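Local atomic coordinates of actin-related protein 8 (Homo sapiens, PDB entry 4FO0), a protein that binds ATP with low basal ATPase activity, does not polymerise, and is a proposed core subunit of the INO80 chromatin-remodelling complex, taking part in nucleosome binding. Residues A[64-69]-A[73-78]; A[205-210]-A[266-271]; A[317-322]-A[330-335]. One frame throughout, in Å; residues are numbered along the deposited sequence.

Contact 1 (A[64-69]-A[73-78]); sequences EGLNKP and EQRQNG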
loop_
_atom_site.group_PDB
_atom_site.type_symbol
_atom_site.label_atom_id
_atom_site.label_comp_id
_atom_site.label_asym_id
_atom_site.label_seq_id
_atom_site.Cartn_x
_atom_site.Cartn_y
_atom_site.Cartn_z
ATOM N N GLU A 64 13.034 -8.650 -7.172
ATOM C CA GLU A 64 14.031 -9.721 -7.141
ATOM C C GLU A 64 13.439 -11.073 -6.758
ATOM O O GLU A 64 12.541 -11.160 -5.923
ATOM C CB GLU A 64 15.138 -9.399 -6.143
ATOM C CG GLU A 64 16.189 -8.430 -6.620
ATOM C CD GLU A 64 17.107 -8.012 -5.479
ATOM O OE1 GLU A 64 17.515 -6.827 -5.436
ATOM O OE2 GLU A 64 17.409 -8.869 -4.615
ATOM N N GLY A 65 13.972 -12.132 -7.354
ATOM C CA GLY A 65 13.636 -13.477 -6.936
ATOM C C GLY A 65 12.471 -14.131 -7.664
ATOM O O GLY A 65 12.099 -15.249 -7.327
ATOM N N LEU A 66 11.895 -13.453 -8.656
ATOM C CA LEU A 66 10.769 -14.022 -9.393
ATOM C C LEU A 66 11.195 -15.091 -10.394
ATOM O O LEU A 66 10.364 -15.880 -10.847
ATOM C CB LEU A 66 9.980 -12.939 -10.122
ATOM C CG LEU A 66 9.139 -12.016 -9.253
ATOM C CD1 LEU A 66 8.390 -11.062 -10.154
ATOM C CD2 LEU A 66 8.183 -12.813 -8.369
ATOM N N ASN A 67 12.478 -15.110 -10.751
ATOM C CA ASN A 67 12.958 -16.045 -11.768
ATOM C C ASN A 67 14.108 -16.936 -11.334
ATOM O O ASN A 67 14.944 -17.310 -12.148
ATOM C CB ASN A 67 13.331 -15.313 -13.057
ATOM C CG ASN A 67 12.122 -14.713 -13.752
ATOM O OD1 ASN A 67 11.218 -15.436 -14.188
ATOM N ND2 ASN A 67 12.097 -13.382 -13.858
ATOM N N LYS A 68 14.157 -17.278 -10.054
ATOM C CA LYS A 68 15.077 -18.311 -9.615
ATOM C C LYS A 68 14.646 -19.643 -10.241
ATOM O O LYS A 68 13.531 -19.763 -10.746
ATOM C CB LYS A 68 15.068 -18.416 -8.092
ATOM C CG LYS A 68 15.436 -17.150 -7.380
ATOM C CD LYS A 68 16.825 -16.698 -7.752
ATOM C CE LYS A 68 17.303 -15.604 -6.810
ATOM N NZ LYS A 68 18.766 -15.363 -6.939
ATOM N N PRO A 69 15.536 -20.645 -10.223
ATOM C CA PRO A 69 15.190 -21.991 -10.702
ATOM C C PRO A 69 13.940 -22.563 -10.028
ATOM O O PRO A 69 13.136 -23.256 -10.659
ATOM C CB PRO A 69 16.416 -22.808 -10.315
ATOM C CG PRO A 69 17.542 -21.812 -10.386
ATOM C CD PRO A 69 16.970 -20.516 -9.906
ATOM N N GLU A 73 8.198 -23.716 -9.998
ATOM C CA GLU A 73 7.615 -24.787 -9.200
ATOM C C GLU A 73 6.880 -24.260 -7.971
ATOM O O GLU A 73 5.760 -24.683 -7.688
ATOM C CB GLU A 73 8.684 -25.778 -8.763
ATOM C CG GLU A 73 8.182 -26.768 -7.728
ATOM C CD GLU A 73 8.864 -28.121 -7.825
ATOM O OE1 GLU A 73 10.039 -28.165 -8.263
ATOM O OE2 GLU A 73 8.215 -29.138 -7.468
ATOM N N GLN A 74 7.517 -23.346 -7.242
ATOM C CA GLN A 74 6.922 -22.749 -6.046
ATOM C C GLN A 74 5.584 -22.103 -6.372
ATOM O O GLN A 74 4.593 -22.271 -5.661
ATOM C CB GLN A 74 7.873 -21.720 -5.434
ATOM C CG GLN A 74 7.401 -21.115 -4.108
ATOM C CD GLN A 74 8.478 -20.266 -3.451
ATOM O OE1 GLN A 74 8.362 -19.052 -3.374
ATOM N NE2 GLN A 74 9.539 -20.909 -2.988
ATOM N N ARG A 75 5.568 -21.372 -7.472
ATOM C CA ARG A 75 4.359 -20.741 -7.979
ATOM C C ARG A 75 3.258 -21.797 -8.201
ATOM O O ARG A 75 2.152 -21.683 -7.660
ATOM C CB ARG A 75 4.727 -19.992 -9.261
ATOM C CG ARG A 75 3.702 -19.046 -9.825
ATOM C CD ARG A 75 4.323 -18.268 -10.993
ATOM N NE ARG A 75 5.335 -17.335 -10.509
ATOM C CZ ARG A 75 6.615 -17.340 -10.873
ATOM N NH1 ARG A 75 7.055 -18.239 -11.763
ATOM N NH2 ARG A 75 7.451 -16.432 -10.346
ATOM N N GLN A 76 3.574 -22.826 -8.984
ATOM C CA GLN A 76 2.701 -23.990 -9.179
ATOM C C GLN A 76 2.091 -24.564 -7.890
ATOM O O GLN A 76 0.877 -24.776 -7.788
ATOM C CB GLN A 76 3.500 -25.113 -9.846
ATOM C CG GLN A 76 3.862 -24.854 -11.278
ATOM C CD GLN A 76 2.637 -24.565 -12.102
ATOM O OE1 GLN A 76 1.733 -23.862 -11.648
ATOM N NE2 GLN A 76 2.585 -25.118 -13.312
ATOM N N ASN A 77 2.948 -24.851 -6.917
ATOM C CA ASN A 77 2.501 -25.518 -5.710
ATOM C C ASN A 77 1.610 -24.624 -4.877
ATOM O O ASN A 77 0.662 -25.096 -4.246
ATOM C CB ASN A 77 3.693 -26.048 -4.909
ATOM C CG ASN A 77 4.530 -27.064 -5.698
ATOM O OD1 ASN A 77 4.008 -27.887 -6.481
ATOM N ND2 ASN A 77 5.840 -27.001 -5.501
ATOM N N GLY A 78 1.910 -23.325 -4.889
ATOM C CA GLY A 78 1.074 -22.337 -4.230
ATOM C C GLY A 78 -0.316 -22.272 -4.848
ATOM O O GLY A 78 -1.333 -22.203 -4.143
#
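Leu66, in an irregular loop, faces Arg75, on a helix that follows a few residues later, with their CA atoms 9.4 Å apart, so the two backbones meet through one long side chain. That side chain belongs to Arg75. Its CG lies anti to the backbone N (chi1 -169°), which sends the chain out toward the loop, and a bend at chi3 then turns the guanidinium so that NH2 leads. NH2 donates to the carbonyl oxygen of Leu66 over 3.0 Å, with an N-H...O angle of 163°. The oxygen sits at the edge of the guanidinium, almost exactly in its plane, while the nitrogen lies in the carbonyl plane and meets a lone pair at a C=O...N angle of 135°. Planarity on both sides makes this a well-directed bond. It is also single-pronged, because Arg75 NH1 remains 4.2 Å from Leu66 O.

The leucine side chain lies beside the guanidinium. It crosses that of Arg75 at about a right angle, and Leu66 CD2 makes a loose contact of 4.2 Å with Arg75 NH2. The same residue thus offers a polar backbone atom and a methyl group of a buried leucine to one arginine, which ties the helix back to the loop preceding it. Just before Leu66, Gly65 adopts a positive phi at which a side chain would press on the carbonyl O of Glu64. On the helical side, Arg75 lies within a regular turn, bonded Asn77 N to Glu73 O, 2.9 Å.

Within the fold, the loop lies between strand 38-47 and helix 71-88. Gly65 is tied by backbone hydrogen bonding to Val370, while helix 280-293 runs past both partners, touching Leu66 with Arg285 and Arg75 with Trp289.

Contact 2 (A[205-210]-A[266-271]); sequences IPDIYN and GVSHRN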
loop_
_atom_site.group_PDB
_atom_site.type_symbol
_atom_site.label_atom_id
_atom_site.label_comp_id
_atom_site.label_asym_id
_atom_site.label_seq_id
_atom_site.Cartn_x
_atom_site.Cartn_y
_atom_site.Cartn_z
ATOM N N ILE A 205 4.706 6.874 10.487
ATOM C CA ILE A 205 5.793 5.983 10.132
ATOM C C ILE A 205 5.351 4.534 10.271
ATOM O O ILE A 205 4.376 4.237 10.956
ATOM C CB ILE A 205 7.029 6.223 11.007
ATOM C CG1 ILE A 205 6.763 5.800 12.452
ATOM C CG2 ILE A 205 7.426 7.661 10.964
ATOM C CD1 ILE A 205 7.985 5.870 13.310
ATOM N N PRO A 206 6.080 3.623 9.623
ATOM C CA PRO A 206 5.723 2.204 9.683
ATOM C C PRO A 206 5.718 1.705 11.120
ATOM O O PRO A 206 6.413 2.236 11.983
ATOM C CB PRO A 206 6.854 1.516 8.914
ATOM C CG PRO A 206 7.502 2.615 8.081
ATOM C CD PRO A 206 7.337 3.868 8.893
ATOM N N ASP A 207 4.927 0.672 11.359
ATOM C CA ASP A 207 4.857 0.020 12.653
ATOM C C ASP A 207 6.231 -0.494 13.108
ATOM O O ASP A 207 6.676 -0.205 14.219
ATOM C CB ASP A 207 3.854 -1.124 12.549
ATOM C CG ASP A 207 3.358 -1.575 13.886
ATOM O OD1 ASP A 207 3.177 -0.706 14.766
ATOM O OD2 ASP A 207 3.157 -2.798 14.054
ATOM N N ILE A 208 6.881 -1.277 12.246
ATOM C CA ILE A 208 8.301 -1.616 12.374
ATOM C C ILE A 208 9.078 -0.602 11.529
ATOM O O ILE A 208 8.995 -0.610 10.299
ATOM C CB ILE A 208 8.584 -3.058 11.882
ATOM C CG1 ILE A 208 7.859 -4.078 12.755
ATOM C CG2 ILE A 208 10.056 -3.375 11.897
ATOM C CD1 ILE A 208 7.823 -5.467 12.160
ATOM N N TYR A 209 9.811 0.288 12.190
ATOM C CA TYR A 209 10.457 1.414 11.507
ATOM C C TYR A 209 11.967 1.309 11.605
ATOM O O TYR A 209 12.496 0.569 12.411
ATOM C CB TYR A 209 10.009 2.759 12.116
ATOM C CG TYR A 209 10.138 2.772 13.617
ATOM C CD1 TYR A 209 9.068 2.411 14.429
ATOM C CD2 TYR A 209 11.345 3.083 14.223
ATOM C CE1 TYR A 209 9.195 2.386 15.809
ATOM C CE2 TYR A 209 11.479 3.058 15.606
ATOM C CZ TYR A 209 10.402 2.711 16.388
ATOM O OH TYR A 209 10.538 2.687 17.749
ATOM N N ASN A 210 12.659 2.072 10.779
ATOM C CA ASN A 210 14.097 2.105 10.841
ATOM C C ASN A 210 14.538 3.398 11.529
ATOM O O ASN A 210 14.319 4.492 11.001
ATOM C CB ASN A 210 14.642 2.007 9.423
ATOM C CG ASN A 210 16.144 2.154 9.361
ATOM O OD1 ASN A 210 16.732 3.000 10.044
ATOM N ND2 ASN A 210 16.780 1.333 8.526
ATOM N N GLY A 266 -3.485 2.984 21.994
ATOM C CA GLY A 266 -2.383 3.798 21.506
ATOM C C GLY A 266 -1.037 3.095 21.586
ATOM O O GLY A 266 0.018 3.702 21.373
ATOM N N VAL A 267 -1.054 1.804 21.887
ATOM C CA VAL A 267 0.202 1.081 21.975
ATOM C C VAL A 267 0.243 -0.147 21.077
ATOM O O VAL A 267 -0.564 -1.070 21.213
ATOM C CB VAL A 267 0.493 0.656 23.413
ATOM C CG1 VAL A 267 1.869 0.040 23.503
ATOM C CG2 VAL A 267 0.379 1.847 24.323
ATOM N N SER A 268 1.191 -0.144 20.147
ATOM C CA SER A 268 1.460 -1.320 19.342
ATOM C C SER A 268 2.375 -2.243 20.131
ATOM O O SER A 268 3.483 -1.860 20.514
ATOM C CB SER A 268 2.122 -0.923 18.025
ATOM O OG SER A 268 2.524 -2.079 17.315
ATOM N N HIS A 269 1.916 -3.458 20.394
ATOM C CA HIS A 269 2.731 -4.385 21.166
ATOM C C HIS A 269 3.834 -4.999 20.313
ATOM O O HIS A 269 3.555 -5.803 19.422
ATOM C CB HIS A 269 1.850 -5.459 21.801
ATOM C CG HIS A 269 0.867 -4.910 22.789
ATOM N ND1 HIS A 269 1.220 -3.988 23.752
ATOM C CD2 HIS A 269 -0.456 -5.143 22.956
ATOM C CE1 HIS A 269 0.155 -3.676 24.470
ATOM N NE2 HIS A 269 -0.874 -4.365 24.009
ATOM N N ARG A 270 5.078 -4.605 20.585
ATOM C CA ARG A 270 6.244 -5.073 19.823
ATOM C C ARG A 270 6.201 -6.554 19.472
ATOM O O ARG A 270 6.464 -6.937 18.332
ATOM C CB ARG A 270 7.533 -4.828 20.603
ATOM C CG ARG A 270 7.986 -3.399 20.685
ATOM C CD ARG A 270 9.320 -3.342 21.401
ATOM N NE ARG A 270 9.843 -1.983 21.482
ATOM C CZ ARG A 270 10.733 -1.475 20.635
ATOM N NH1 ARG A 270 11.205 -2.221 19.636
ATOM N NH2 ARG A 270 11.154 -0.222 20.794
ATOM N N ASN A 271 5.901 -7.386 20.466
ATOM C CA ASN A 271 5.906 -8.829 20.276
ATOM C C ASN A 271 4.881 -9.318 19.271
ATOM O O ASN A 271 4.913 -10.472 18.855
ATOM C CB ASN A 271 5.685 -9.545 21.608
ATOM C CG ASN A 271 6.873 -9.426 22.535
ATOM O OD1 ASN A 271 7.989 -9.097 22.105
ATOM N ND2 ASN A 271 6.648 -9.701 23.816
#
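Asp207 and Ser268 join two sheets of the actin fold: Asp207 follows strand 200-205 of the larger mixed sheet, and Ser268 follows strand 258-264 of the other half's sheet. By analogy with actin, such a contact probably spans the base of the nucleotide cleft.

The side chain of Asp207 can be followed outward. CB is still 5.0 Å from Ser268 OG, but CG, set anti to the backbone N (chi1 -161°), carries the carboxylate across. CG comes to 3.6 Å from Ser268 OG, and OD2 approaches the same hydroxyl to 3.4 Å. The actual bond is made by OD1, which accepts from Ser268 OG at 3.0 Å through its syn lone pair. OD1 has further company outside the two loops: it is hydrogen-bonded to Ser236 OG and forms a long, weak ion pair with Arg273 NE. Arg273 NE is also hydrogen-bonded to Ser268 OG, so serine and carboxylate share one arginine, an example of how a buried acid is satisfied by several modest partners. Replaced by an alanine, Asp207 would lose its carboxylate, and the hydroxyls of Ser268 and Ser236 would probably be left without their shared acceptor, weakening the tie between the two loops.

Farther along, Tyr209 turns its hydroxyl toward Arg270, although Tyr209 OH is hydrogen-bonded to Trp593 O, while its ring meets Phe591. Tyr209 OH approaches the guanidinium obliquely, 4.3 Å from Arg270 NH2, too far for a hydrogen bond.

Contact 3 (A[317-322]-A[330-335]); sequences ETFCHL and QDHEFQ. With ATP (adenosine-5'-triphosphate), chain C.
The adenosine pocket of the actin fold takes one wall from the last turns of helix 306-319, where Glu317 meets ATP and Phe319, two residues on, packs against His332 of strand 330-336. Glu317 does two jobs. Its CG lies over a face of the adenine, 3.5 Å from ATP C5, and the extended chain beyond brings OE2 to ATP O2', from which it accepts a hydrogen bond of 2.8 Å. Lys316 NZ adds another bond to the nucleotide.

Phe319 has CG anti to its carbonyl carbon (chi1 -64°), which directs the ring at the strand. Phe319 CZ comes to 3.8 Å from His332 CB. His332 CG sits over one face of that ring, offset toward the rim, and the two side chains slide past each other in opposite directions. Their planes are inclined at 42° with centroids 4.7 Å apart, an oblique pairing. His332 NE2, on the far side of the imidazole, is hydrogen-bonded to Lys354 NZ. Alternation along the strand points His332 and Phe334 at the helix and Glu333 away. Even so, the backbone O of Glu333 reaches the edge of the phenyl ring in its plane, 3.9 Å from Phe319 CZ.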
loop_
_atom_site.group_PDB
_atom_site.type_symbol
_atom_site.label_atom_id
_atom_site.label_comp_id
_atom_site.label_asym_id
_atom_site.label_seq_id
_atom_site.Cartn_x
_atom_site.Cartn_y
_atom_site.Cartn_z
ATOM N N GLU A 317 -8.272 -4.319 -9.927
ATOM C CA GLU A 317 -9.237 -3.652 -9.057
ATOM C C GLU A 317 -10.643 -3.760 -9.582
ATOM O O GLU A 317 -11.613 -3.641 -8.823
ATOM C CB GLU A 317 -8.887 -2.202 -8.871
ATOM C CG GLU A 317 -7.577 -1.998 -8.187
ATOM C CD GLU A 317 -6.991 -0.647 -8.503
ATOM O OE1 GLU A 317 -7.568 0.061 -9.363
ATOM O OE2 GLU A 317 -5.952 -0.306 -7.898
ATOM N N THR A 318 -10.745 -4.017 -10.878
ATOM C CA THR A 318 -12.040 -4.137 -11.540
ATOM C C THR A 318 -12.593 -5.559 -11.496
ATOM O O THR A 318 -13.779 -5.766 -11.247
ATOM C CB THR A 318 -11.938 -3.663 -12.987
ATOM O OG1 THR A 318 -11.627 -2.269 -12.983
ATOM C CG2 THR A 318 -13.227 -3.869 -13.713
ATOM N N PHE A 319 -11.721 -6.534 -11.704
ATOM C CA PHE A 319 -12.147 -7.916 -11.869
ATOM C C PHE A 319 -11.993 -8.839 -10.664
ATOM O O PHE A 319 -12.858 -9.667 -10.406
ATOM C CB PHE A 319 -11.413 -8.512 -13.048
ATOM C CG PHE A 319 -11.750 -7.853 -14.330
ATOM C CD1 PHE A 319 -12.969 -7.220 -14.478
ATOM C CD2 PHE A 319 -10.860 -7.859 -15.388
ATOM C CE1 PHE A 319 -13.300 -6.602 -15.656
ATOM C CE2 PHE A 319 -11.187 -7.253 -16.574
ATOM C CZ PHE A 319 -12.408 -6.617 -16.704
ATOM N N CYS A 320 -10.886 -8.712 -9.949
ATOM C CA CYS A 320 -10.600 -9.583 -8.819
ATOM C C CYS A 320 -11.632 -9.456 -7.696
ATOM O O CYS A 320 -12.143 -8.369 -7.413
ATOM C CB CYS A 320 -9.175 -9.327 -8.320
ATOM S SG CYS A 320 -7.939 -9.917 -9.529
ATOM N N HIS A 321 -11.952 -10.583 -7.071
ATOM C CA HIS A 321 -12.937 -10.608 -5.987
ATOM C C HIS A 321 -12.572 -11.742 -5.044
ATOM O O HIS A 321 -11.800 -12.627 -5.420
ATOM C CB HIS A 321 -14.348 -10.830 -6.548
ATOM C CG HIS A 321 -14.521 -12.154 -7.233
ATOM N ND1 HIS A 321 -14.920 -13.291 -6.563
ATOM C CD2 HIS A 321 -14.321 -12.526 -8.520
ATOM C CE1 HIS A 321 -14.966 -14.304 -7.411
ATOM N NE2 HIS A 321 -14.612 -13.866 -8.605
ATOM N N LEU A 322 -13.114 -11.715 -3.829
ATOM C CA LEU A 322 -12.984 -12.843 -2.897
ATOM C C LEU A 322 -14.354 -13.434 -2.550
ATOM O O LEU A 322 -14.658 -13.709 -1.387
ATOM C CB LEU A 322 -12.255 -12.422 -1.626
ATOM C CG LEU A 322 -10.766 -12.134 -1.775
ATOM C CD1 LEU A 322 -10.246 -11.367 -0.563
ATOM C CD2 LEU A 322 -10.004 -13.427 -1.952
ATOM N N GLN A 330 -16.995 -15.695 -17.287
ATOM C CA GLN A 330 -17.776 -14.478 -17.489
ATOM C C GLN A 330 -17.213 -13.670 -18.638
ATOM O O GLN A 330 -16.001 -13.666 -18.905
ATOM C CB GLN A 330 -17.791 -13.597 -16.240
ATOM C CG GLN A 330 -19.094 -13.601 -15.469
ATOM C CD GLN A 330 -19.173 -14.750 -14.473
ATOM O OE1 GLN A 330 -18.734 -14.618 -13.330
ATOM N NE2 GLN A 330 -19.729 -15.886 -14.903
ATOM N N ASP A 331 -18.101 -12.967 -19.318
ATOM C CA ASP A 331 -17.675 -12.078 -20.382
ATOM C C ASP A 331 -17.430 -10.690 -19.822
ATOM O O ASP A 331 -18.295 -10.111 -19.160
ATOM C CB ASP A 331 -18.690 -12.078 -21.516
ATOM C CG ASP A 331 -18.575 -13.319 -22.385
ATOM O OD1 ASP A 331 -17.432 -13.727 -22.687
ATOM O OD2 ASP A 331 -19.618 -13.897 -22.749
ATOM N N HIS A 332 -16.217 -10.195 -20.047
ATOM C CA HIS A 332 -15.792 -8.886 -19.557
ATOM C C HIS A 332 -15.250 -8.014 -20.686
ATOM O O HIS A 332 -14.890 -8.496 -21.768
ATOM C CB HIS A 332 -14.697 -9.044 -18.503
ATOM C CG HIS A 332 -15.110 -9.840 -17.305
ATOM N ND1 HIS A 332 -15.878 -9.311 -16.290
ATOM C CD2 HIS A 332 -14.846 -11.121 -16.951
ATOM C CE1 HIS A 332 -16.075 -10.233 -15.364
ATOM N NE2 HIS A 332 -15.460 -11.341 -15.743
ATOM N N GLU A 333 -15.175 -6.720 -20.435
ATOM C CA GLU A 333 -14.478 -5.871 -21.381
ATOM C C GLU A 333 -13.680 -4.844 -20.617
ATOM O O GLU A 333 -14.028 -4.487 -19.492
ATOM C CB GLU A 333 -15.455 -5.189 -22.326
ATOM C CG GLU A 333 -16.342 -4.160 -21.656
ATOM C CD GLU A 333 -17.458 -3.679 -22.574
ATOM O OE1 GLU A 333 -18.143 -2.690 -22.204
ATOM O OE2 GLU A 333 -17.644 -4.298 -23.657
ATOM N N PHE A 334 -12.596 -4.385 -21.224
ATOM C CA PHE A 334 -11.815 -3.324 -20.621
ATOM C C PHE A 334 -11.257 -2.406 -21.692
ATOM O O PHE A 334 -11.145 -2.794 -22.861
ATOM C CB PHE A 334 -10.693 -3.906 -19.751
ATOM C CG PHE A 334 -9.627 -4.653 -20.520
ATOM C CD1 PHE A 334 -9.785 -5.992 -20.836
ATOM C CD2 PHE A 334 -8.449 -4.021 -20.895
ATOM C CE1 PHE A 334 -8.792 -6.690 -21.538
ATOM C CE2 PHE A 334 -7.449 -4.711 -21.591
ATOM C CZ PHE A 334 -7.615 -6.048 -21.904
ATOM N N GLN A 335 -10.907 -1.191 -21.284
ATOM C CA GLN A 335 -10.324 -0.202 -22.189
ATOM C C GLN A 335 -8.812 -0.069 -22.043
ATOM O O GLN A 335 -8.249 -0.339 -20.987
ATOM C CB GLN A 335 -10.946 1.166 -21.934
ATOM C CG GLN A 335 -12.432 1.236 -22.202
ATOM C CD GLN A 335 -12.954 2.659 -22.147
ATOM O OE1 GLN A 335 -12.182 3.615 -22.037
ATOM N NE2 GLN A 335 -14.269 2.809 -22.226
HETATM P PG ATP C . 2.569 0.347 1.122
HETATM O O1G ATP C . 1.609 0.506 2.270
HETATM O O2G ATP C . 3.825 1.179 1.212
HETATM O O3G ATP C . 2.832 -1.079 0.687
HETATM P PB ATP C . 0.749 2.214 -0.161
HETATM O O1B ATP C . 1.143 2.989 -1.389
HETATM O O2B ATP C . 0.510 2.864 1.194
HETATM O O3B ATP C . 1.782 0.982 -0.118
HETATM P PA ATP C . -2.056 1.801 -0.491
HETATM O O1A ATP C . -2.173 3.053 -1.322
HETATM O O2A ATP C . -2.605 1.722 0.911
HETATM O O3A ATP C . -0.531 1.324 -0.544
HETATM O "O5'" ATP C . -2.720 0.622 -1.337
HETATM C "C5'" ATP C . -2.325 0.493 -2.694
HETATM C "C4'" ATP C . -2.847 -0.824 -3.214
HETATM O "O4'" ATP C . -4.259 -0.814 -3.063
HETATM C "C3'" ATP C . -2.568 -1.028 -4.693
HETATM O "O3'" ATP C . -2.006 -2.328 -4.901
HETATM C "C2'" ATP C . -3.928 -0.938 -5.341
HETATM O "O2'" ATP C . -4.052 -1.760 -6.491
HETATM C "C1'" ATP C . -4.803 -1.437 -4.219
HETATM N N9 ATP C . -6.214 -1.104 -4.466
HETATM C C8 ATP C . -6.741 0.127 -4.517
HETATM N N7 ATP C . -8.069 0.067 -4.775
HETATM C C5 ATP C . -8.398 -1.225 -4.890
HETATM C C6 ATP C . -9.631 -1.977 -5.169
HETATM N N6 ATP C . -10.797 -1.311 -5.367
HETATM N N1 ATP C . -9.543 -3.333 -5.211
HETATM C C2 ATP C . -8.383 -3.990 -5.015
HETATM N N3 ATP C . -7.217 -3.358 -4.765
HETATM C C4 ATP C . -7.167 -2.002 -4.690
#

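Overall arrangement
The three contacts follow one another along the chain and none touches another; contacts 2 and 3 can be placed relative to the nucleotide. Contact 3 alone touches ATP, through Glu317. Contact 2 lies about 36 Å from contact 3, centre to centre, on the opposite side of the chain's centre; there the side chain of Asp207 is about 11 Å from ATP, 10 Å from the magnesium ion and 8 Å from that of the ATP-binding Asp252. Contact 1 is away from the annotated sites, with nearest atoms about 13 Å from contact 3 and about 16 Å from contact 2. Helix 280-293 borders both contact 1 and contact 3, with Phe287 packing on Phe319.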